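Invasion protein InvA (PDB 2X49) serves in the export apparatus of the Salmonella type III secretion system, the chain here being its C-terminal domain, and takes part in invasion of intestinal epithelial cells. Local coordinates at residues Pro9-Glu23 / Val46-Val60. Sequence-based numbering, arbitrary orientation.
Sequences PLILLVPKSRREDLE and VLLRDGEGLDDNSIV
Strand 10-14 is an inner strand of a mixed four-stranded sheet, flanked by the parallel edge strand 46-50 and the antiparallel strand 58-63. Along the parallel side Leu47 N, Arg49 N and Gly51 N give to Leu10 O, Leu12 O and Val14 O, while Leu12 N and Val14 N give to Leu47 O and Arg49 O. On the other side Leu13 and Val60 form a hydrogen-bonded pair. Leu12 CD1 lies 3.9 Å from Leu48 CD2 and touches Val46 CG1; helix 27-39 covers this face at Leu12 and Val46. On the opposite face Leu13 CD2 lies alongside the Arg49 stem, 3.7 Å from its CB, and Ile11 CD1 rests over a face of that guanidinium. Tight packing joins Val14 CG1 to Ile59 CD1 at 3.4 Å. Beyond the strand, Asp50 forms salt bridges with Lys16 and Arg19 of helix 16-24. Lys16, its chain bent at chi3 (-64°) and chi4, brings NZ to the anti lone pair of Asp50 OD2 at 2.8 Å. Arg19 NH1 meets Asp50 OD1 at 2.9 Å from above the carboxylate plane, with OD1 close to the guanidinium plane; Glu23 extends the network through a weak bond to Arg19 NE. In the loop between strands 46-50 and 58-63, Asp56 O accepts from Arg18 NE (2.8 Å, 167°) at the guanidinium edge, while Ser17 OG donates to Asp56 OD1 at 2.7 Å. The loop is itself braced by an Asx turn, Asn57 N to Asp55 OD1, while Ser58 OG reaches the same oxygen from the opposite face of the carboxylate plane. Parallel strands 10-14 and 46-50 joined through intervening helices make a beta-alpha-beta crossover.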
ATOM      1  N   PRO A   9       7.397  20.039  -2.158  1.00 20.36           N
ATOM      2  CA  PRO A   9       8.390  18.933  -2.120  1.00 19.97           C
ATOM      3  C   PRO A   9       8.353  18.039  -0.921  1.00 18.06           C
ATOM      4  O   PRO A   9       7.973  18.411   0.173  1.00 17.09           O
ATOM      5  CB  PRO A   9       9.731  19.667  -2.143  1.00 20.32           C
ATOM      6  CG  PRO A   9       9.393  21.057  -1.605  1.00 20.12           C
ATOM      7  CD  PRO A   9       8.020  21.362  -2.062  1.00 21.33           C
ATOM      8  N   LEU A  10       8.723  16.814  -1.178  1.00 17.73           N
ATOM      9  CA  LEU A  10       8.896  15.821  -0.125  1.00 17.01           C
ATOM     10  C   LEU A  10      10.278  16.020   0.453  1.00 16.78           C
ATOM     11  O   LEU A  10      11.189  16.395  -0.263  1.00 18.49           O
ATOM     12  CB  LEU A  10       8.803  14.409  -0.718  1.00 17.19           C
ATOM     13  CG  LEU A  10       7.471  14.023  -1.336  1.00 16.24           C
ATOM     14  CD1 LEU A  10       7.663  12.759  -2.146  1.00 15.88           C
ATOM     15  CD2 LEU A  10       6.418  13.875  -0.290  1.00 13.85           C
ATOM     16  N   ILE A  11      10.440  15.774   1.745  1.00 15.31           N
ATOM     17  CA  ILE A  11      11.750  15.916   2.392  1.00 14.94           C
ATOM     18  C   ILE A  11      12.054  14.611   3.104  1.00 15.92           C
ATOM     19  O   ILE A  11      11.204  14.059   3.776  1.00 15.97           O
ATOM     20  CB  ILE A  11      11.824  17.076   3.403  1.00 15.40           C
ATOM     21  CG1 ILE A  11      11.570  18.396   2.713  1.00 13.84           C
ATOM     22  CG2 ILE A  11      13.216  17.090   4.132  1.00 15.75           C
ATOM     23  CD1 ILE A  11      11.331  19.582   3.654  1.00 18.61           C
ATOM     24  N   LEU A  12      13.247  14.091   2.862  1.00 16.00           N
ATOM     25  CA  LEU A  12      13.768  12.945   3.639  1.00 17.52           C
ATOM     26  C   LEU A  12      14.884  13.441   4.534  1.00 17.27           C
ATOM     27  O   LEU A  12      15.865  13.974   4.068  1.00 17.97           O
ATOM     28  CB  LEU A  12      14.312  11.861   2.732  1.00 18.23           C
ATOM     29  CG  LEU A  12      13.372  11.279   1.703  1.00 20.10           C
ATOM     30  CD1 LEU A  12      14.029  10.261   0.757  1.00 21.01           C
ATOM     31  CD2 LEU A  12      12.236  10.618   2.401  1.00 19.33           C
ATOM     32  N   LEU A  13      14.693  13.307   5.821  1.00 15.96           N
ATOM     33  CA  LEU A  13      15.787  13.607   6.787  1.00 16.48           C
ATOM     34  C   LEU A  13      16.592  12.306   6.883  1.00 16.43           C
ATOM     35  O   LEU A  13      16.063  11.247   7.123  1.00 17.89           O
ATOM     36  CB  LEU A  13      15.261  13.999   8.159  1.00 17.55           C
ATOM     37  CG  LEU A  13      14.280  15.178   8.279  1.00 16.79           C
ATOM     38  CD1 LEU A  13      13.926  15.435   9.712  1.00 18.52           C
ATOM     39  CD2 LEU A  13      14.844  16.406   7.549  1.00 17.71           C
ATOM     40  N   VAL A  14      17.891  12.440   6.651  1.00 16.47           N
ATOM     41  CA  VAL A  14      18.841  11.319   6.607  1.00 17.65           C
ATOM     42  C   VAL A  14      20.022  11.592   7.541  1.00 16.79           C
ATOM     43  O   VAL A  14      20.289  12.715   7.907  1.00 16.98           O
ATOM     44  CB  VAL A  14      19.332  11.068   5.155  1.00 18.16           C
ATOM     45  CG1 VAL A  14      18.098  10.896   4.207  1.00 21.22           C
ATOM     46  CG2 VAL A  14      20.220  12.207   4.675  1.00 18.78           C
ATOM     47  N   PRO A  15      20.718  10.528   7.926  1.00 16.17           N
ATOM     48  CA  PRO A  15      21.924  10.773   8.712  1.00 16.20           C
ATOM     49  C   PRO A  15      23.023  11.404   7.884  1.00 15.39           C
ATOM     50  O   PRO A  15      23.269  11.022   6.776  1.00 16.72           O
ATOM     51  CB  PRO A  15      22.345   9.355   9.152  1.00 16.80           C
ATOM     52  CG  PRO A  15      21.183   8.459   8.906  1.00 17.61           C
ATOM     53  CD  PRO A  15      20.469   9.081   7.732  1.00 16.39           C
ATOM     54  N   LYS A  16      23.659  12.381   8.493  1.00 17.42           N
ATOM     55  CA  LYS A  16      24.821  13.047   7.905  1.00 17.28           C
ATOM     56  C   LYS A  16      25.841  12.030   7.404  1.00 17.18           C
ATOM     57  O   LYS A  16      26.398  12.159   6.311  1.00 16.15           O
ATOM     58  CB  LYS A  16      25.436  14.060   8.883  1.00 18.12           C
ATOM     59  CG  LYS A  16      26.569  14.872   8.321  1.00 19.93           C
ATOM     60  CD  LYS A  16      27.127  15.903   9.309  1.00 21.31           C
ATOM     61  CE  LYS A  16      26.136  17.028   9.723  1.00 24.86           C
ATOM     62  NZ  LYS A  16      25.449  17.711   8.574  1.00 26.89           N
ATOM     63  N   SER A  17      25.981  10.980   8.194  1.00 18.02           N
ATOM     64  CA  SER A  17      26.926   9.885   7.908  1.00 17.99           C
ATOM     65  C   SER A  17      26.594   9.047   6.696  1.00 17.08           C
ATOM     66  O   SER A  17      27.444   8.291   6.233  1.00 18.35           O
ATOM     67  CB  SER A  17      27.079   8.907   9.082  1.00 18.92           C
ATOM     68  OG  SER A  17      25.860   8.215   9.345  1.00 20.67           O
ATOM     69  N   ARG A  18      25.352   9.146   6.221  1.00 16.86           N
ATOM     70  CA  ARG A  18      24.882   8.354   5.068  1.00 16.24           C
ATOM     71  C   ARG A  18      24.586   9.196   3.829  1.00 16.79           C
ATOM     72  O   ARG A  18      24.324   8.677   2.756  1.00 16.73           O
ATOM     73  CB  ARG A  18      23.609   7.550   5.440  1.00 17.39           C
ATOM     74  CG  ARG A  18      23.787   6.559   6.600  1.00 16.83           C
ATOM     75  CD  ARG A  18      24.472   5.332   6.191  1.00 16.51           C
ATOM     76  NE  ARG A  18      24.371   4.317   7.233  1.00 17.64           N
ATOM     77  CZ  ARG A  18      25.015   3.148   7.211  1.00 14.87           C
ATOM     78  NH1 ARG A  18      25.811   2.865   6.191  1.00 14.98           N
ATOM     79  NH2 ARG A  18      24.837   2.263   8.172  1.00 15.45           N
ATOM     80  N   ARG A  19      24.624  10.508   3.997  1.00 16.38           N
ATOM     81  CA  ARG A  19      24.157  11.448   2.944  1.00 17.74           C
ATOM     82  C   ARG A  19      24.881  11.238   1.621  1.00 16.98           C
ATOM     83  O   ARG A  19      24.254  11.158   0.533  1.00 17.75           O
ATOM     84  CB  ARG A  19      24.271  12.918   3.425  1.00 17.09           C
ATOM     85  CG  ARG A  19      24.053  14.021   2.405  1.00 19.67           C
ATOM     86  CD  ARG A  19      22.517  14.229   2.270  1.00 21.90           C
ATOM     87  NE  ARG A  19      22.232  15.367   1.402  1.00 20.53           N
ATOM     88  CZ  ARG A  19      22.101  16.637   1.785  1.00 19.43           C
ATOM     89  NH1 ARG A  19      22.233  17.012   3.043  1.00 20.36           N
ATOM     90  NH2 ARG A  19      21.902  17.575   0.870  1.00 19.19           N
ATOM     91  N   GLU A  20      26.195  11.143   1.692  1.00 16.94           N
ATOM     92  CA  GLU A  20      27.003  11.062   0.459  1.00 16.52           C
ATOM     93  C   GLU A  20      26.650   9.757  -0.278  1.00 16.59           C
ATOM     94  O   GLU A  20      26.500   9.728  -1.491  1.00 16.08           O
ATOM     95  CB  GLU A  20      28.504  11.180   0.741  1.00 17.00           C
ATOM     96  CG  GLU A  20      29.346  11.070  -0.463  1.00 19.11           C
ATOM     97  CD  GLU A  20      30.837  11.332  -0.161  1.00 21.85           C
ATOM     98  OE1 GLU A  20      31.282  11.024   0.964  1.00 27.88           O
ATOM     99  OE2 GLU A  20      31.560  11.791  -1.058  1.00 27.17           O
ATOM    100  N   ASP A  21      26.530   8.685   0.478  1.00 16.11           N
ATOM    101  CA  ASP A  21      26.202   7.364  -0.110  1.00 16.21           C
ATOM    102  C   ASP A  21      24.812   7.321  -0.745  1.00 16.21           C
ATOM    103  O   ASP A  21      24.631   6.703  -1.760  1.00 17.69           O
ATOM    104  CB  ASP A  21      26.310   6.223   0.885  1.00 17.35           C
ATOM    105  CG  ASP A  21      27.741   5.838   1.157  1.00 20.06           C
ATOM    106  OD1 ASP A  21      28.675   6.361   0.502  1.00 22.95           O
ATOM    107  OD2 ASP A  21      27.932   4.997   2.058  1.00 23.52           O
ATOM    108  N   LEU A  22      23.890   8.084  -0.170  1.00 17.09           N
ATOM    109  CA  LEU A  22      22.484   8.111  -0.629  1.00 15.34           C
ATOM    110  C   LEU A  22      22.377   8.972  -1.870  1.00 17.77           C
ATOM    111  O   LEU A  22      21.660   8.655  -2.827  1.00 18.61           O
ATOM    112  CB  LEU A  22      21.531   8.591   0.492  1.00 17.88           C
ATOM    113  CG  LEU A  22      21.413   7.606   1.659  1.00 19.28           C
ATOM    114  CD1 LEU A  22      20.600   8.247   2.820  1.00 21.81           C
ATOM    115  CD2 LEU A  22      20.820   6.229   1.260  1.00 21.76           C
ATOM    116  N   GLU A  23      23.206   9.974  -1.922  1.00 17.39           N
ATOM    117  CA  GLU A  23      23.405  10.705  -3.172  1.00 17.72           C
ATOM    118  C   GLU A  23      23.978   9.850  -4.285  1.00 17.71           C
ATOM    119  O   GLU A  23      23.567   9.919  -5.451  1.00 17.47           O
ATOM    120  CB  GLU A  23      24.271  11.962  -2.999  1.00 18.89           C
ATOM    121  CG  GLU A  23      23.563  12.976  -2.141  1.00 22.11           C
ATOM    122  CD  GLU A  23      24.445  14.142  -1.735  1.00 25.47           C
ATOM    123  OE1 GLU A  23      25.651  14.152  -2.061  1.00 28.09           O
ATOM    124  OE2 GLU A  23      23.904  15.058  -1.092  1.00 24.71           O
ATOM    125  N   VAL A  46      11.966  15.539  -4.456  1.00 17.70           N
ATOM    126  CA  VAL A  46      12.427  14.948  -3.216  1.00 17.70           C
ATOM    127  C   VAL A  46      13.739  15.586  -2.818  1.00 16.86           C
ATOM    128  O   VAL A  46      14.696  15.585  -3.562  1.00 18.93           O
ATOM    129  CB  VAL A  46      12.617  13.461  -3.384  1.00 17.89           C
ATOM    130  CG1 VAL A  46      13.237  12.853  -2.117  1.00 18.57           C
ATOM    131  CG2 VAL A  46      11.279  12.723  -3.742  1.00 19.13           C
ATOM    132  N   LEU A  47      13.706  16.231  -1.676  1.00 16.58           N
ATOM    133  CA  LEU A  47      14.875  16.925  -1.089  1.00 14.72           C
ATOM    134  C   LEU A  47      15.433  16.079   0.057  1.00 16.07           C
ATOM    135  O   LEU A  47      14.702  15.517   0.870  1.00 16.33           O
ATOM    136  CB  LEU A  47      14.548  18.351  -0.575  1.00 14.50           C
ATOM    137  CG  LEU A  47      13.705  19.214  -1.510  1.00 17.04           C
ATOM    138  CD1 LEU A  47      13.307  20.545  -0.879  1.00 21.01           C
ATOM    139  CD2 LEU A  47      14.444  19.483  -2.806  1.00 22.76           C
ATOM    140  N   LEU A  48      16.735  15.964   0.085  1.00 15.68           N
ATOM    141  CA  LEU A  48      17.443  15.362   1.253  1.00 16.53           C
ATOM    142  C   LEU A  48      17.962  16.460   2.167  1.00 16.23           C
ATOM    143  O   LEU A  48      18.513  17.486   1.729  1.00 15.92           O
ATOM    144  CB  LEU A  48      18.642  14.468   0.854  1.00 16.57           C
ATOM    145  CG  LEU A  48      18.404  13.328  -0.131  1.00 20.43           C
ATOM    146  CD1 LEU A  48      19.657  12.427  -0.263  1.00 22.05           C
ATOM    147  CD2 LEU A  48      17.188  12.498   0.117  1.00 20.71           C
ATOM    148  N   ARG A  49      17.790  16.213   3.456  1.00 15.35           N
ATOM    149  CA  ARG A  49      18.252  17.121   4.514  1.00 15.88           C
ATOM    150  C   ARG A  49      18.895  16.305   5.624  1.00 15.39           C
ATOM    151  O   ARG A  49      18.430  15.229   5.928  1.00 14.90           O
ATOM    152  CB  ARG A  49      17.087  17.955   5.040  1.00 17.69           C
ATOM    153  CG  ARG A  49      17.393  18.892   6.161  1.00 22.37           C
ATOM    154  CD  ARG A  49      16.233  19.907   6.388  1.00 27.05           C
ATOM    155  NE  ARG A  49      15.747  20.509   5.135  1.00 33.93           N
ATOM    156  CZ  ARG A  49      14.678  21.305   5.042  1.00 36.39           C
ATOM    157  NH1 ARG A  49      13.971  21.596   6.121  1.00 37.98           N
ATOM    158  NH2 ARG A  49      14.302  21.801   3.866  1.00 38.62           N
ATOM    159  N   ASP A  50      20.005  16.760   6.175  1.00 15.63           N
ATOM    160  CA  ASP A  50      20.589  15.994   7.282  1.00 15.50           C
ATOM    161  C   ASP A  50      19.734  16.209   8.533  1.00 15.42           C
ATOM    162  O   ASP A  50      19.399  17.306   8.883  1.00 17.92           O
ATOM    163  CB  ASP A  50      22.032  16.434   7.525  1.00 16.92           C
ATOM    164  CG  ASP A  50      22.964  16.072   6.373  1.00 18.50           C
ATOM    165  OD1 ASP A  50      22.541  15.358   5.423  1.00 21.31           O
ATOM    166  OD2 ASP A  50      24.121  16.551   6.408  1.00 21.24           O
ATOM    167  N   GLY A  51      19.367  15.116   9.169  1.00 15.47           N
ATOM    168  CA  GLY A  51      18.552  15.168  10.392  1.00 16.35           C
ATOM    169  C   GLY A  51      19.353  15.151  11.663  1.00 16.74           C
ATOM    170  O   GLY A  51      20.085  14.238  11.968  1.00 16.74           O
ATOM    171  N   GLU A  52      19.142  16.203  12.428  1.00 17.80           N
ATOM    172  CA  GLU A  52      19.758  16.325  13.731  1.00 19.02           C
ATOM    173  C   GLU A  52      19.433  15.118  14.603  1.00 18.29           C
ATOM    174  O   GLU A  52      18.300  14.688  14.731  1.00 19.27           O
ATOM    175  CB  GLU A  52      19.322  17.637  14.431  1.00 20.10           C
ATOM    176  CG  GLU A  52      19.940  18.911  13.838  1.00 24.40           C
ATOM    177  CD  GLU A  52      19.100  19.567  12.732  1.00 29.19           C
ATOM    178  OE1 GLU A  52      18.180  18.912  12.172  1.00 33.18           O
ATOM    179  OE2 GLU A  52      19.364  20.751  12.410  1.00 33.72           O
ATOM    180  N   GLY A  53      20.478  14.565  15.174  1.00 17.03           N
ATOM    181  CA  GLY A  53      20.351  13.470  16.129  1.00 17.57           C
ATOM    182  C   GLY A  53      20.035  12.082  15.632  1.00 16.76           C
ATOM    183  O   GLY A  53      19.915  11.133  16.415  1.00 16.87           O
ATOM    184  N   LEU A  54      19.879  11.956  14.324  1.00 14.92           N
ATOM    185  CA  LEU A  54      19.603  10.636  13.734  1.00 15.54           C
ATOM    186  C   LEU A  54      20.765   9.709  13.887  1.00 15.16           C
ATOM    187  O   LEU A  54      21.898  10.101  13.628  1.00 15.49           O
ATOM    188  CB  LEU A  54      19.261  10.718  12.247  1.00 15.34           C
ATOM    189  CG  LEU A  54      17.951  11.413  11.845  1.00 14.48           C
ATOM    190  CD1 LEU A  54      17.802  11.358  10.319  1.00 14.56           C
ATOM    191  CD2 LEU A  54      16.771  10.749  12.522  1.00 20.15           C
ATOM    192  N   ASP A  55      20.468   8.456  14.278  1.00 14.43           N
ATOM    193  CA  ASP A  55      21.473   7.374  14.235  1.00 14.79           C
ATOM    194  C   ASP A  55      21.725   6.989  12.806  1.00 14.83           C
ATOM    195  O   ASP A  55      21.160   7.567  11.868  1.00 15.04           O
ATOM    196  CB  ASP A  55      21.155   6.138  15.093  1.00 13.66           C
ATOM    197  CG  ASP A  55      20.034   5.240  14.560  1.00 16.35           C
ATOM    198  OD1 ASP A  55      19.690   5.251  13.348  1.00 17.48           O
ATOM    199  OD2 ASP A  55      19.539   4.460  15.410  1.00 23.62           O
ATOM    200  N   ASP A  56      22.649   6.066  12.635  1.00 15.04           N
ATOM    201  CA  ASP A  56      23.153   5.793  11.264  1.00 14.59           C
ATOM    202  C   ASP A  56      22.177   5.018  10.368  1.00 14.13           C
ATOM    203  O   ASP A  56      22.404   4.777   9.177  1.00 13.05           O
ATOM    204  CB  ASP A  56      24.472   4.974  11.300  1.00 14.26           C
ATOM    205  CG  ASP A  56      25.700   5.790  11.731  1.00 19.16           C
ATOM    206  OD1 ASP A  56      25.676   7.036  11.769  1.00 20.69           O
ATOM    207  OD2 ASP A  56      26.730   5.134  11.999  1.00 23.69           O
ATOM    208  N   ASN A  57      21.066   4.610  10.973  1.00 13.82           N
ATOM    209  CA  ASN A  57      20.134   3.653  10.347  1.00 13.16           C
ATOM    210  C   ASN A  57      18.682   4.119  10.431  1.00 14.45           C
ATOM    211  O   ASN A  57      17.754   3.338  10.554  1.00 17.06           O
ATOM    212  CB  ASN A  57      20.310   2.268  11.001  1.00 12.40           C
ATOM    213  CG  ASN A  57      21.733   1.719  10.818  1.00  9.49           C
ATOM    214  OD1 ASN A  57      22.103   1.476   9.558  1.00 13.79           O
ATOM    215  ND2 ASN A  57      22.466   1.530  11.789  1.00 10.07           N
ATOM    216  N   SER A  58      18.546   5.422  10.443  1.00 14.63           N
ATOM    217  CA  SER A  58      17.190   6.051  10.526  1.00 15.87           C
ATOM    218  C   SER A  58      16.942   7.048   9.411  1.00 16.33           C
ATOM    219  O   SER A  58      17.831   7.793   9.005  1.00 16.05           O
ATOM    220  CB  SER A  58      17.038   6.766  11.897  1.00 15.80           C
ATOM    221  OG  SER A  58      17.180   5.871  12.980  1.00 20.91           O
ATOM    222  N   ILE A  59      15.690   7.120   8.975  1.00 16.18           N
ATOM    223  CA  ILE A  59      15.230   8.079   7.936  1.00 17.27           C
ATOM    224  C   ILE A  59      13.885   8.618   8.350  1.00 16.95           C
ATOM    225  O   ILE A  59      13.092   7.879   8.886  1.00 16.32           O
ATOM    226  CB  ILE A  59      15.065   7.395   6.531  1.00 18.59           C
ATOM    227  CG1 ILE A  59      16.417   6.825   6.022  1.00 21.58           C
ATOM    228  CG2 ILE A  59      14.480   8.370   5.530  1.00 20.03           C
ATOM    229  CD1 ILE A  59      17.301   7.815   5.330  1.00 25.14           C
ATOM    230  N   VAL A  60      13.673   9.913   8.199  1.00 14.80           N
ATOM    231  CA  VAL A  60      12.340  10.513   8.381  1.00 15.37           C
ATOM    232  C   VAL A  60      11.771  11.122   7.125  1.00 13.74           C
ATOM    233  O   VAL A  60      12.395  11.867   6.368  1.00 15.05           O
ATOM    234  CB  VAL A  60      12.373  11.638   9.467  1.00 13.99           C
ATOM    235  CG1 VAL A  60      10.925  12.127   9.892  1.00 15.33           C
ATOM    236  CG2 VAL A  60      13.111  11.183  10.698  1.00 14.80           C
TER
HETATM  237  O   HOH W   1      22.455  13.888  10.843  1.00 23.15           O